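DR2417 (Deinococcus radiodurans, PDB 4XWW) degrades RNA as a metal-dependent 5'-3' exonuclease of the metallo-beta-lactamase superfamily, and probably also matures rRNA. Local coordinates at residues A[473-485]-A[490-502]. Residues are numbered along the deposited sequence; the frame is centred on the assembly and turned at random.
Sequences NLSQEGLLILTAV and PHVEVVARGFARP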
ATOM      1  N   ASN A 473       2.984 -12.854  13.168  1.00 46.87           N
ATOM      2  CA  ASN A 473       3.096 -12.709  14.609  1.00 43.19           C
ATOM      3  C   ASN A 473       4.496 -12.279  15.014  1.00 50.02           C
ATOM      4  O   ASN A 473       4.658 -11.371  15.825  1.00 44.89           O
ATOM      5  CB  ASN A 473       2.705 -14.009  15.302  1.00 43.98           C
ATOM      6  CG  ASN A 473       1.211 -14.231  15.298  1.00 51.75           C
ATOM      7  OD1 ASN A 473       0.437 -13.277  15.366  1.00 54.91           O
ATOM      8  ND2 ASN A 473       0.794 -15.490  15.210  1.00 57.70           N
ATOM      9  N   LEU A 474       5.510 -12.902  14.423  1.00 45.49           N
ATOM     10  CA  LEU A 474       6.885 -12.509  14.697  1.00 42.26           C
ATOM     11  C   LEU A 474       7.152 -11.067  14.268  1.00 47.67           C
ATOM     12  O   LEU A 474       7.794 -10.309  14.990  1.00 48.84           O
ATOM     13  CB  LEU A 474       7.862 -13.449  13.997  1.00 45.06           C
ATOM     14  CG  LEU A 474       7.803 -14.890  14.504  1.00 44.46           C
ATOM     15  CD1 LEU A 474       8.784 -15.789  13.755  1.00 42.28           C
ATOM     16  CD2 LEU A 474       8.073 -14.912  15.998  1.00 47.81           C
ATOM     17  N   SER A 475       6.653 -10.696  13.090  1.00 44.83           N
ATOM     18  CA  SER A 475       6.868  -9.356  12.550  1.00 47.40           C
ATOM     19  C   SER A 475       6.304  -8.279  13.459  1.00 47.86           C
ATOM     20  O   SER A 475       6.853  -7.185  13.562  1.00 51.06           O
ATOM     21  CB  SER A 475       6.223  -9.223  11.179  1.00 43.86           C
ATOM     22  OG  SER A 475       4.812  -9.149  11.289  1.00 53.12           O
ATOM     23  N   GLN A 476       5.184  -8.598  14.096  1.00 42.41           N
ATOM     24  CA  GLN A 476       4.461  -7.636  14.903  1.00 41.80           C
ATOM     25  C   GLN A 476       4.996  -7.540  16.322  1.00 47.00           C
ATOM     26  O   GLN A 476       5.314  -6.452  16.813  1.00 42.02           O
ATOM     27  CB  GLN A 476       2.984  -8.011  14.949  1.00 43.76           C
ATOM     28  CG  GLN A 476       2.342  -8.088  13.591  1.00 49.88           C
ATOM     29  CD  GLN A 476       2.261  -6.728  12.949  1.00 61.69           C
ATOM     30  OE1 GLN A 476       3.058  -6.385  12.075  1.00 64.47           O
ATOM     31  NE2 GLN A 476       1.314  -5.924  13.406  1.00 64.47           N
ATOM     32  N   GLU A 477       5.078  -8.686  16.984  1.00 41.46           N
ATOM     33  CA  GLU A 477       5.271  -8.704  18.426  1.00 47.35           C
ATOM     34  C   GLU A 477       6.676  -9.116  18.843  1.00 49.26           C
ATOM     35  O   GLU A 477       7.028  -9.016  20.020  1.00 51.71           O
ATOM     36  CB  GLU A 477       4.241  -9.635  19.068  1.00 43.57           C
ATOM     37  CG  GLU A 477       2.794  -9.238  18.798  1.00 50.47           C
ATOM     38  CD  GLU A 477       2.355  -8.016  19.590  1.00 53.41           C
ATOM     39  OE1 GLU A 477       3.103  -7.595  20.496  1.00 49.17           O
ATOM     40  OE2 GLU A 477       1.260  -7.482  19.309  1.00 55.64           O
ATOM     41  N   GLY A 478       7.482  -9.567  17.885  1.00 43.91           N
ATOM     42  CA  GLY A 478       8.805 -10.081  18.202  1.00 47.24           C
ATOM     43  C   GLY A 478       8.645 -11.367  18.994  1.00 53.38           C
ATOM     44  O   GLY A 478       7.541 -11.900  19.082  1.00 55.36           O
ATOM     45  N   LEU A 479       9.718 -11.882  19.584  1.00 53.03           N
ATOM     46  CA  LEU A 479       9.562 -13.113  20.350  1.00 52.61           C
ATOM     47  C   LEU A 479      10.325 -13.159  21.667  1.00 57.72           C
ATOM     48  O   LEU A 479      11.341 -12.486  21.855  1.00 62.13           O
ATOM     49  CB  LEU A 479       9.977 -14.324  19.514  1.00 58.35           C
ATOM     50  CG  LEU A 479      11.474 -14.613  19.505  1.00 54.86           C
ATOM     51  CD1 LEU A 479      11.721 -16.074  19.298  1.00 50.21           C
ATOM     52  CD2 LEU A 479      12.093 -13.826  18.398  1.00 55.55           C
ATOM     53  N   LEU A 480       9.802 -13.982  22.570  1.00 53.42           N
ATOM     54  CA  LEU A 480      10.452 -14.309  23.829  1.00 60.05           C
ATOM     55  C   LEU A 480      10.496 -15.818  23.996  1.00 59.86           C
ATOM     56  O   LEU A 480       9.455 -16.469  24.106  1.00 54.84           O
ATOM     57  CB  LEU A 480       9.722 -13.664  25.005  1.00 60.95           C
ATOM     58  CG  LEU A 480      10.291 -12.304  25.401  1.00 63.23           C
ATOM     59  CD1 LEU A 480       9.520 -11.689  26.558  1.00 59.26           C
ATOM     60  CD2 LEU A 480      11.743 -12.500  25.767  1.00 62.04           C
ATOM     61  N   ILE A 481      11.698 -16.379  23.992  1.00 57.97           N
ATOM     62  CA  ILE A 481      11.842 -17.796  24.268  1.00 62.84           C
ATOM     63  C   ILE A 481      12.251 -18.001  25.728  1.00 67.87           C
ATOM     64  O   ILE A 481      13.349 -17.626  26.150  1.00 74.25           O
ATOM     65  CB  ILE A 481      12.851 -18.471  23.305  1.00 70.57           C
ATOM     66  CG1 ILE A 481      13.400 -19.767  23.907  1.00 66.58           C
ATOM     67  CG2 ILE A 481      13.956 -17.519  22.906  1.00 71.39           C
ATOM     68  CD1 ILE A 481      12.628 -20.991  23.479  1.00 58.02           C
ATOM     69  N   LEU A 482      11.333 -18.570  26.501  1.00 66.31           N
ATOM     70  CA  LEU A 482      11.563 -18.838  27.911  1.00 69.19           C
ATOM     71  C   LEU A 482      11.842 -20.308  28.127  1.00 74.87           C
ATOM     72  O   LEU A 482      10.982 -21.149  27.892  1.00 74.20           O
ATOM     73  CB  LEU A 482      10.355 -18.436  28.751  1.00 73.72           C
ATOM     74  CG  LEU A 482       9.558 -17.195  28.371  1.00 70.88           C
ATOM     75  CD1 LEU A 482       8.092 -17.479  28.617  1.00 74.10           C
ATOM     76  CD2 LEU A 482      10.012 -16.013  29.196  1.00 67.14           C
ATOM     77  N   THR A 483      13.041 -20.628  28.588  1.00 75.93           N
ATOM     78  CA  THR A 483      13.345 -22.011  28.901  1.00 76.48           C
ATOM     79  C   THR A 483      13.562 -22.173  30.400  1.00 72.26           C
ATOM     80  O   THR A 483      14.346 -21.445  31.004  1.00 72.55           O
ATOM     81  CB  THR A 483      14.572 -22.512  28.122  1.00 75.69           C
ATOM     82  OG1 THR A 483      15.609 -22.887  29.035  1.00 76.72           O
ATOM     83  CG2 THR A 483      15.077 -21.433  27.162  1.00 65.28           C
ATOM     84  N   ALA A 484      12.844 -23.118  30.996  1.00 77.30           N
ATOM     85  CA  ALA A 484      12.993 -23.402  32.418  1.00 81.02           C
ATOM     86  C   ALA A 484      13.996 -24.523  32.629  1.00 82.35           C
ATOM     87  O   ALA A 484      13.876 -25.589  32.029  1.00 85.00           O
ATOM     88  CB  ALA A 484      11.653 -23.766  33.035  1.00 81.06           C
ATOM     89  N   VAL A 485      14.991 -24.274  33.474  1.00 87.02           N
ATOM     90  CA  VAL A 485      15.975 -25.296  33.818  1.00 91.88           C
ATOM     91  C   VAL A 485      15.783 -25.737  35.264  1.00 91.00           C
ATOM     92  O   VAL A 485      15.912 -24.941  36.190  1.00 91.53           O
ATOM     93  CB  VAL A 485      17.417 -24.798  33.616  1.00 93.00           C
ATOM     94  CG1 VAL A 485      18.387 -25.974  33.628  1.00 93.03           C
ATOM     95  CG2 VAL A 485      17.530 -24.023  32.310  1.00 91.88           C
ATOM     96  N   PRO A 490      15.731 -24.793  40.274  1.00 97.74           N
ATOM     97  CA  PRO A 490      15.009 -24.288  39.100  1.00 94.99           C
ATOM     98  C   PRO A 490      15.270 -22.810  38.841  1.00 94.25           C
ATOM     99  O   PRO A 490      15.301 -22.014  39.778  1.00 98.57           O
ATOM    100  CB  PRO A 490      13.536 -24.521  39.457  1.00 92.78           C
ATOM    101  CG  PRO A 490      13.554 -25.592  40.474  1.00 96.21           C
ATOM    102  CD  PRO A 490      14.813 -25.388  41.262  1.00101.31           C
ATOM    103  N   HIS A 491      15.480 -22.464  37.575  1.00 88.04           N
ATOM    104  CA  HIS A 491      15.692 -21.084  37.168  1.00 80.06           C
ATOM    105  C   HIS A 491      15.210 -20.925  35.734  1.00 79.03           C
ATOM    106  O   HIS A 491      15.080 -21.907  35.003  1.00 75.37           O
ATOM    107  CB  HIS A 491      17.165 -20.680  37.309  1.00 82.57           C
ATOM    108  CG  HIS A 491      18.123 -21.594  36.610  1.00 88.27           C
ATOM    109  ND1 HIS A 491      18.282 -22.918  36.955  1.00 97.18           N
ATOM    110  CD2 HIS A 491      18.995 -21.366  35.594  1.00 86.82           C
ATOM    111  CE1 HIS A 491      19.198 -23.471  36.179  1.00 96.32           C
ATOM    112  NE2 HIS A 491      19.642 -22.547  35.344  1.00 89.34           N
ATOM    113  N   VAL A 492      14.926 -19.693  35.333  1.00 75.59           N
ATOM    114  CA  VAL A 492      14.345 -19.453  34.018  1.00 74.40           C
ATOM    115  C   VAL A 492      15.297 -18.658  33.130  1.00 74.37           C
ATOM    116  O   VAL A 492      15.987 -17.753  33.596  1.00 68.87           O
ATOM    117  CB  VAL A 492      12.995 -18.716  34.135  1.00 76.40           C
ATOM    118  CG1 VAL A 492      12.380 -18.488  32.763  1.00 72.12           C
ATOM    119  CG2 VAL A 492      12.045 -19.509  35.011  1.00 79.11           C
ATOM    120  N   GLU A 493      15.339 -19.008  31.850  1.00 68.21           N
ATOM    121  CA  GLU A 493      16.206 -18.322  30.906  1.00 65.98           C
ATOM    122  C   GLU A 493      15.400 -17.585  29.833  1.00 71.25           C
ATOM    123  O   GLU A 493      14.484 -18.146  29.233  1.00 74.00           O
ATOM    124  CB  GLU A 493      17.174 -19.311  30.265  1.00 66.98           C
ATOM    125  CG  GLU A 493      18.227 -19.836  31.223  1.00 76.10           C
ATOM    126  CD  GLU A 493      19.627 -19.658  30.681  1.00 83.46           C
ATOM    127  OE1 GLU A 493      19.956 -20.299  29.660  1.00 88.56           O
ATOM    128  OE2 GLU A 493      20.395 -18.866  31.266  1.00 83.81           O
ATOM    129  N   VAL A 494      15.756 -16.324  29.601  1.00 67.49           N
ATOM    130  CA  VAL A 494      15.016 -15.464  28.681  1.00 65.08           C
ATOM    131  C   VAL A 494      15.847 -15.031  27.474  1.00 64.39           C
ATOM    132  O   VAL A 494      16.928 -14.463  27.621  1.00 63.75           O
ATOM    133  CB  VAL A 494      14.502 -14.200  29.403  1.00 62.05           C
ATOM    134  CG1 VAL A 494      14.021 -13.160  28.400  1.00 57.70           C
ATOM    135  CG2 VAL A 494      13.399 -14.558  30.384  1.00 60.67           C
ATOM    136  N   VAL A 495      15.337 -15.304  26.277  1.00 69.11           N
ATOM    137  CA  VAL A 495      15.927 -14.736  25.069  1.00 69.46           C
ATOM    138  C   VAL A 495      14.866 -14.009  24.246  1.00 61.94           C
ATOM    139  O   VAL A 495      13.788 -14.545  23.985  1.00 57.64           O
ATOM    140  CB  VAL A 495      16.607 -15.795  24.191  1.00 62.33           C
ATOM    141  CG1 VAL A 495      17.184 -15.138  22.930  1.00 57.56           C
ATOM    142  CG2 VAL A 495      17.680 -16.531  24.971  1.00 60.30           C
ATOM    143  N   ALA A 496      15.188 -12.778  23.856  1.00 61.17           N
ATOM    144  CA  ALA A 496      14.285 -11.934  23.082  1.00 59.29           C
ATOM    145  C   ALA A 496      14.894 -11.565  21.736  1.00 53.88           C
ATOM    146  O   ALA A 496      16.078 -11.248  21.654  1.00 61.17           O
ATOM    147  CB  ALA A 496      13.949 -10.674  23.865  1.00 60.47           C
ATOM    148  N   ARG A 497      14.088 -11.604  20.679  1.00 47.08           N
ATOM    149  CA  ARG A 497      14.513 -11.057  19.394  1.00 50.51           C
ATOM    150  C   ARG A 497      13.401 -10.191  18.808  1.00 46.57           C
ATOM    151  O   ARG A 497      12.241 -10.593  18.787  1.00 49.24           O
ATOM    152  CB  ARG A 497      14.904 -12.167  18.417  1.00 60.12           C
ATOM    153  CG  ARG A 497      16.350 -12.576  18.510  1.00 62.66           C
ATOM    154  CD  ARG A 497      17.232 -11.406  18.149  1.00 68.12           C
ATOM    155  NE  ARG A 497      17.796 -11.562  16.816  1.00 71.28           N
ATOM    156  CZ  ARG A 497      19.089 -11.749  16.576  1.00 73.26           C
ATOM    157  NH1 ARG A 497      19.951 -11.789  17.582  1.00 72.33           N
ATOM    158  NH2 ARG A 497      19.519 -11.887  15.329  1.00 78.13           N
ATOM    159  N   GLY A 498      13.769  -8.991  18.366  1.00 42.55           N
ATOM    160  CA  GLY A 498      12.814  -8.005  17.885  1.00 38.74           C
ATOM    161  C   GLY A 498      11.711  -7.668  18.874  1.00 41.99           C
ATOM    162  O   GLY A 498      10.619  -7.266  18.478  1.00 40.29           O
ATOM    163  N   PHE A 499      11.982  -7.827  20.166  1.00 41.60           N
ATOM    164  CA  PHE A 499      10.975  -7.520  21.178  1.00 44.23           C
ATOM    165  C   PHE A 499      11.132  -6.097  21.704  1.00 47.22           C
ATOM    166  O   PHE A 499      10.220  -5.276  21.590  1.00 52.68           O
ATOM    167  CB  PHE A 499      11.051  -8.508  22.345  1.00 46.88           C
ATOM    168  CG  PHE A 499      10.152  -8.150  23.491  1.00 49.62           C
ATOM    169  CD1 PHE A 499       8.787  -7.999  23.297  1.00 53.05           C
ATOM    170  CD2 PHE A 499      10.670  -7.954  24.762  1.00 53.39           C
ATOM    171  CE1 PHE A 499       7.957  -7.661  24.349  1.00 58.55           C
ATOM    172  CE2 PHE A 499       9.849  -7.623  25.815  1.00 54.60           C
ATOM    173  CZ  PHE A 499       8.490  -7.475  25.612  1.00 56.65           C
ATOM    174  N   ALA A 500      12.297  -5.822  22.280  1.00 43.88           N
ATOM    175  CA  ALA A 500      12.617  -4.523  22.856  1.00 48.03           C
ATOM    176  C   ALA A 500      14.126  -4.391  22.931  1.00 47.56           C
ATOM    177  O   ALA A 500      14.844  -5.387  22.820  1.00 47.54           O
ATOM    178  CB  ALA A 500      11.996  -4.377  24.230  1.00 56.23           C
ATOM    179  N   ARG A 501      14.623  -3.174  23.101  1.00 47.16           N
ATOM    180  CA  ARG A 501      16.060  -3.011  23.242  1.00 46.23           C
ATOM    181  C   ARG A 501      16.406  -3.517  24.641  1.00 49.87           C
ATOM    182  O   ARG A 501      15.520  -3.622  25.495  1.00 49.49           O
ATOM    183  CB  ARG A 501      16.481  -1.557  23.021  1.00 51.91           C
ATOM    184  CG  ARG A 501      16.184  -0.642  24.180  1.00 55.42           C
ATOM    185  CD  ARG A 501      16.400   0.808  23.799  1.00 60.39           C
ATOM    186  NE  ARG A 501      15.534   1.669  24.593  1.00 68.71           N
ATOM    187  CZ  ARG A 501      15.846   2.899  24.976  1.00 64.62           C
ATOM    188  NH1 ARG A 501      14.985   3.603  25.699  1.00 65.04           N
ATOM    189  NH2 ARG A 501      17.015   3.422  24.637  1.00 67.49           N
ATOM    190  N   PRO A 502      17.679  -3.861  24.878  1.00 52.60           N
ATOM    191  CA  PRO A 502      18.028  -4.487  26.162  1.00 58.22           C
ATOM    192  C   PRO A 502      17.582  -3.697  27.397  1.00 60.59           C
ATOM    193  O   PRO A 502      17.807  -2.489  27.483  1.00 54.07           O
ATOM    194  CB  PRO A 502      19.560  -4.573  26.107  1.00 54.13           C
ATOM    195  CG  PRO A 502      19.978  -3.660  24.988  1.00 56.05           C
ATOM    196  CD  PRO A 502      18.854  -3.709  24.005  1.00 52.53           C
TER
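Leu479 and Arg497 form the first of four hydrogen-bonded pairs between antiparallel strands 479-485 and 491-497; Ile481 with Val495, Thr483 with Glu493 and Val485 with His491 follow. Each pair exchanges two N-H...O bonds, among them a nearly straight one of 2.8 Å from Val485 N to His491 O.

One face is apolar, carrying Leu480, Leu482, Val492, Val494 and Ala496. Leu480 CD2 lies 3.4 Å from Ala496 CB, a tight fit that the small alanine permits, and also meets Val494 CG1, while its CD1 sits 4.1 Å over the rim of one Phe499 ring face. With Phe499 CG anti to the backbone N (chi1 173°), the CD1 edge of the ring meets Glu477 O in plane, a buried carbonyl without a hydrogen-bond partner. Helix 504-523 covers this face through Ile510.

The other face is mixed. Beta-branched Ile481 and Val495 lie side by side, and Val485 CB makes a CH-pi contact 3.8 Å from the His491 ring centroid. Arg497 runs alongside Leu479 with its aliphatic base, then forms a salt bridge through NE with Asp470 of the second subunit, whose Leu479 packs against this Leu479.

Gly478 leaves helix 465-477 with positive phi; lacking a side chain, it lets its CA approach Gly498 O at 3.4 Å. The arrangement is a beta hairpin, which strand 552-556 extends to a three-stranded sheet backed by helices in the RNase J C-terminal domain, its helix-proximal end forming part of the dimer interface.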